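Local coordinates for putative cell surface protein (Streptococcus pyogenes, PDB 4OFQ) that probably serves as a streptococcal surface adhesin of the antigen I/II family, the crystallised part being its C-terminal domain, at residues E126-V131 / L153-K158. Numbering follows the deposited sequence.
With CA (calcium ion), chain C.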
ATOM      1  N   GLU A 126     -18.302   4.332  -6.681  1.00 13.34           N
ATOM      2  CA  GLU A 126     -18.452   4.944  -5.364  1.00 15.83           C
ATOM      3  C   GLU A 126     -17.606   6.200  -5.242  1.00 16.37           C
ATOM      4  O   GLU A 126     -16.534   6.297  -5.831  1.00 13.41           O
ATOM      5  CB  GLU A 126     -18.051   3.969  -4.254  1.00 14.30           C
ATOM      6  CG  GLU A 126     -18.739   2.618  -4.320  1.00 12.64           C
ATOM      7  CD  GLU A 126     -18.220   1.640  -3.290  1.00 16.50           C
ATOM      8  OE1 GLU A 126     -17.229   1.958  -2.576  1.00 11.60           O
ATOM      9  OE2 GLU A 126     -18.799   0.536  -3.204  1.00 13.19           O
ATOM     10  N   PHE A 127     -18.087   7.161  -4.463  1.00 11.54           N
ATOM     11  CA  PHE A 127     -17.293   8.335  -4.164  1.00 11.00           C
ATOM     12  C   PHE A 127     -17.765   8.953  -2.854  1.00 12.33           C
ATOM     13  O   PHE A 127     -18.832   8.600  -2.346  1.00 13.11           O
ATOM     14  CB  PHE A 127     -17.360   9.346  -5.325  1.00 11.54           C
ATOM     15  CG  PHE A 127     -18.748   9.826  -5.649  1.00 15.33           C
ATOM     16  CD1 PHE A 127     -19.569   9.093  -6.496  1.00 18.38           C
ATOM     17  CD2 PHE A 127     -19.217  11.046  -5.148  1.00 12.11           C
ATOM     18  CE1 PHE A 127     -20.860   9.561  -6.821  1.00 13.83           C
ATOM     19  CE2 PHE A 127     -20.502  11.522  -5.474  1.00 12.82           C
ATOM     20  CZ  PHE A 127     -21.312  10.772  -6.306  1.00 15.73           C
ATOM     21  N   TYR A 128     -16.944   9.824  -2.276  1.00 10.37           N
ATOM     22  CA  TYR A 128     -17.400  10.676  -1.192  1.00  9.91           C
ATOM     23  C   TYR A 128     -17.630  12.063  -1.736  1.00 14.51           C
ATOM     24  O   TYR A 128     -16.902  12.519  -2.622  1.00 11.78           O
ATOM     25  CB  TYR A 128     -16.350  10.804  -0.106  1.00  9.34           C
ATOM     26  CG  TYR A 128     -16.317   9.656   0.856  1.00 11.30           C
ATOM     27  CD1 TYR A 128     -15.481   8.570   0.633  1.00 14.85           C
ATOM     28  CD2 TYR A 128     -17.128   9.658   1.992  1.00  9.25           C
ATOM     29  CE1 TYR A 128     -15.441   7.505   1.535  1.00  9.64           C
ATOM     30  CE2 TYR A 128     -17.094   8.602   2.892  1.00  9.19           C
ATOM     31  CZ  TYR A 128     -16.249   7.537   2.649  1.00 12.60           C
ATOM     32  OH  TYR A 128     -16.206   6.484   3.525  1.00 10.55           O
ATOM     33  N   MET A 129     -18.645  12.734  -1.207  0.84 10.86           N
ATOM     34  CA  MET A 129     -18.833  14.139  -1.517  0.84 13.64           C
ATOM     35  C   MET A 129     -18.994  14.937  -0.231  0.84 13.21           C
ATOM     36  O   MET A 129     -19.530  14.423   0.753  0.84 12.70           O
ATOM     37  CB  MET A 129     -19.986  14.363  -2.517  0.84 17.20           C
ATOM     38  CG  MET A 129     -21.374  13.964  -2.045  0.84 19.53           C
ATOM     39  SD  MET A 129     -22.595  13.978  -3.394  0.84 19.86           S
ATOM     40  CE  MET A 129     -22.397  15.629  -4.068  0.84 14.19           C
ATOM     41  N   TRP A 130     -18.473  16.165  -0.227  1.00 10.89           N
ATOM     42  CA  TRP A 130     -18.664  17.085   0.894  1.00 11.50           C
ATOM     43  C   TRP A 130     -19.449  18.289   0.374  1.00 12.00           C
ATOM     44  O   TRP A 130     -19.076  18.896  -0.642  1.00 13.39           O
ATOM     45  CB  TRP A 130     -17.315  17.535   1.462  1.00 12.75           C
ATOM     46  CG  TRP A 130     -16.623  16.492   2.255  1.00 10.89           C
ATOM     47  CD1 TRP A 130     -16.685  16.320   3.603  1.00 10.89           C
ATOM     48  CD2 TRP A 130     -15.773  15.446   1.753  1.00 12.57           C
ATOM     49  NE1 TRP A 130     -15.909  15.245   3.976  1.00 12.64           N
ATOM     50  CE2 TRP A 130     -15.341  14.692   2.860  1.00 12.91           C
ATOM     51  CE3 TRP A 130     -15.324  15.088   0.477  1.00 13.04           C
ATOM     52  CZ2 TRP A 130     -14.491  13.583   2.734  1.00  9.41           C
ATOM     53  CZ3 TRP A 130     -14.472  13.979   0.356  1.00 11.78           C
ATOM     54  CH2 TRP A 130     -14.065  13.255   1.479  1.00 11.70           C
ATOM     55  N   VAL A 131     -20.561  18.615   1.037  1.00 11.75           N
ATOM     56  CA  VAL A 131     -21.463  19.661   0.554  1.00 15.99           C
ATOM     57  C   VAL A 131     -21.556  20.758   1.595  1.00 12.73           C
ATOM     58  O   VAL A 131     -21.837  20.482   2.762  1.00 13.46           O
ATOM     59  CB  VAL A 131     -22.886  19.107   0.289  1.00 19.46           C
ATOM     60  CG1 VAL A 131     -23.828  20.221  -0.226  1.00 20.33           C
ATOM     61  CG2 VAL A 131     -22.826  17.932  -0.690  1.00 12.82           C
ATOM     62  N   LEU A 153      -6.929  12.813   4.147  1.00  8.62           N
ATOM     63  CA  LEU A 153      -7.782  11.627   4.110  1.00  9.54           C
ATOM     64  C   LEU A 153      -6.933  10.366   4.074  1.00  9.89           C
ATOM     65  O   LEU A 153      -5.980  10.312   3.306  1.00 10.63           O
ATOM     66  CB  LEU A 153      -8.606  11.647   2.815  1.00  9.68           C
ATOM     67  CG  LEU A 153      -9.392  12.926   2.516  1.00  9.53           C
ATOM     68  CD1 LEU A 153     -10.093  12.854   1.143  1.00 12.41           C
ATOM     69  CD2 LEU A 153     -10.400  13.167   3.638  1.00 12.12           C
ATOM     70  N   SER A 154      -7.272   9.356   4.873  1.00  8.05           N
ATOM     71  CA  SER A 154      -6.534   8.084   4.811  1.00  8.44           C
ATOM     72  C   SER A 154      -7.452   6.922   4.447  1.00 12.56           C
ATOM     73  O   SER A 154      -8.504   6.753   5.071  1.00 10.25           O
ATOM     74  CB  SER A 154      -5.848   7.785   6.153  1.00  9.92           C
ATOM     75  OG  SER A 154      -4.877   8.778   6.444  1.00  9.85           O
ATOM     76  N   PHE A 155      -7.036   6.102   3.474  1.00  8.00           N
ATOM     77  CA  PHE A 155      -7.787   4.907   3.075  1.00  7.80           C
ATOM     78  C   PHE A 155      -6.919   3.650   3.225  1.00  9.56           C
ATOM     79  O   PHE A 155      -5.684   3.708   3.076  1.00  7.96           O
ATOM     80  CB  PHE A 155      -8.177   4.962   1.592  1.00  7.91           C
ATOM     81  CG  PHE A 155      -9.183   6.032   1.231  1.00  9.98           C
ATOM     82  CD1 PHE A 155     -10.553   5.810   1.388  1.00 10.60           C
ATOM     83  CD2 PHE A 155      -8.764   7.220   0.644  1.00 12.04           C
ATOM     84  CE1 PHE A 155     -11.473   6.776   1.013  1.00 10.87           C
ATOM     85  CE2 PHE A 155      -9.687   8.199   0.266  1.00 16.28           C
ATOM     86  CZ  PHE A 155     -11.038   7.967   0.441  1.00 12.21           C
ATOM     87  N   LYS A 156      -7.573   2.517   3.473  1.00  7.99           N
ATOM     88  CA  LYS A 156      -6.948   1.197   3.295  1.00  8.18           C
ATOM     89  C   LYS A 156      -7.417   0.558   1.975  1.00  8.90           C
ATOM     90  O   LYS A 156      -8.456   0.937   1.425  1.00  8.55           O
ATOM     91  CB  LYS A 156      -7.353   0.263   4.432  1.00 10.64           C
ATOM     92  CG  LYS A 156      -7.264   0.883   5.814  1.00 16.56           C
ATOM     93  CD  LYS A 156      -5.845   0.960   6.321  1.00 18.93           C
ATOM     94  CE  LYS A 156      -5.827   1.546   7.737  1.00 23.58           C
ATOM     95  NZ  LYS A 156      -4.450   1.596   8.336  1.00 23.23           N
ATOM     96  N   LEU A 157      -6.660  -0.427   1.491  1.00  8.65           N
ATOM     97  CA  LEU A 157      -7.044  -1.202   0.305  1.00 10.27           C
ATOM     98  C   LEU A 157      -8.007  -2.348   0.667  1.00 18.83           C
ATOM     99  O   LEU A 157      -8.007  -2.837   1.798  1.00 15.09           O
ATOM    100  CB  LEU A 157      -5.791  -1.806  -0.338  1.00  9.36           C
ATOM    101  CG  LEU A 157      -4.712  -0.819  -0.795  1.00 13.46           C
ATOM    102  CD1 LEU A 157      -3.474  -1.552  -1.307  1.00 11.11           C
ATOM    103  CD2 LEU A 157      -5.289   0.089  -1.872  1.00 12.69           C
ATOM    104  N   LYS A 158      -8.813  -2.789  -0.299  1.00 14.08           N
ATOM    105  CA  LYS A 158      -9.639  -3.980  -0.108  1.00 14.19           C
ATOM    106  C   LYS A 158      -8.733  -5.201  -0.044  1.00 14.55           C
ATOM    107  O   LYS A 158      -7.791  -5.313  -0.821  1.00 16.05           O
ATOM    108  CB  LYS A 158     -10.654  -4.133  -1.246  1.00 14.83           C
ATOM    109  CG  LYS A 158     -11.755  -3.046  -1.262  1.00 14.86           C
ATOM    110  CD  LYS A 158     -12.789  -3.336  -2.355  1.00 16.93           C
ATOM    111  CE  LYS A 158     -14.041  -2.489  -2.143  1.00 25.61           C
ATOM    112  NZ  LYS A 158     -15.087  -2.641  -3.198  1.00 21.67           N
TER
HETATM  113 CA    CA C1401     -15.048   5.726  -7.590  0.61 15.37          CA
HETATM  114  O   HOH W   1     -17.412  -1.702  -3.609  1.00 32.49           O
HETATM  115  O   HOH W   2     -14.585   3.640  -8.598  1.00 12.51           O
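The hydrophobic core between the two sheets of a beta-sandwich is where Tyr128 and Trp130 meet Phe155 and Leu153. In such a core the strands stand too far apart for backbone pairing, and side chains make the direct contacts across it: the closest alpha carbons, CA of Tyr128 and CA of Leu153, are 11.0 Å apart. Tyr128 and Phe155 run past one another in opposite directions, and CE1 of Tyr128 reaches the edge of the Phe155 ring, 4.1 Å from its CE1. Next to them Trp130 and Leu153 approach from opposite sides, with the far corner of the indole, CH2, lying 4.0 Å from the methyl CD1 of Leu153. Tyr128 and Trp130 both leave their strand toward 153-158, and with CG set beside the backbone N their rings bring CE1 and CH2 to it.

The sandwich lies within the region matching the antigen I/II C2 terminal domain, consistent with the adhesin fold of that family: strand 127-132 belongs to the mixed sheet, strand 149-157 to the antiparallel one. The hydroxyl of Tyr128, a buried residue, is hydrogen-bonded to the carbonyl O of Gly77. At the margin of the core the link turns polar, as a water donates to OE2 of Glu126 at 2.7 Å and accepts from NZ of Lys158, which also bonds to the carbonyl of Asp72. The backbone O of Glu126 binds calcium at 2.4 Å, alongside Asp69, Tyr70, Val124 and a water.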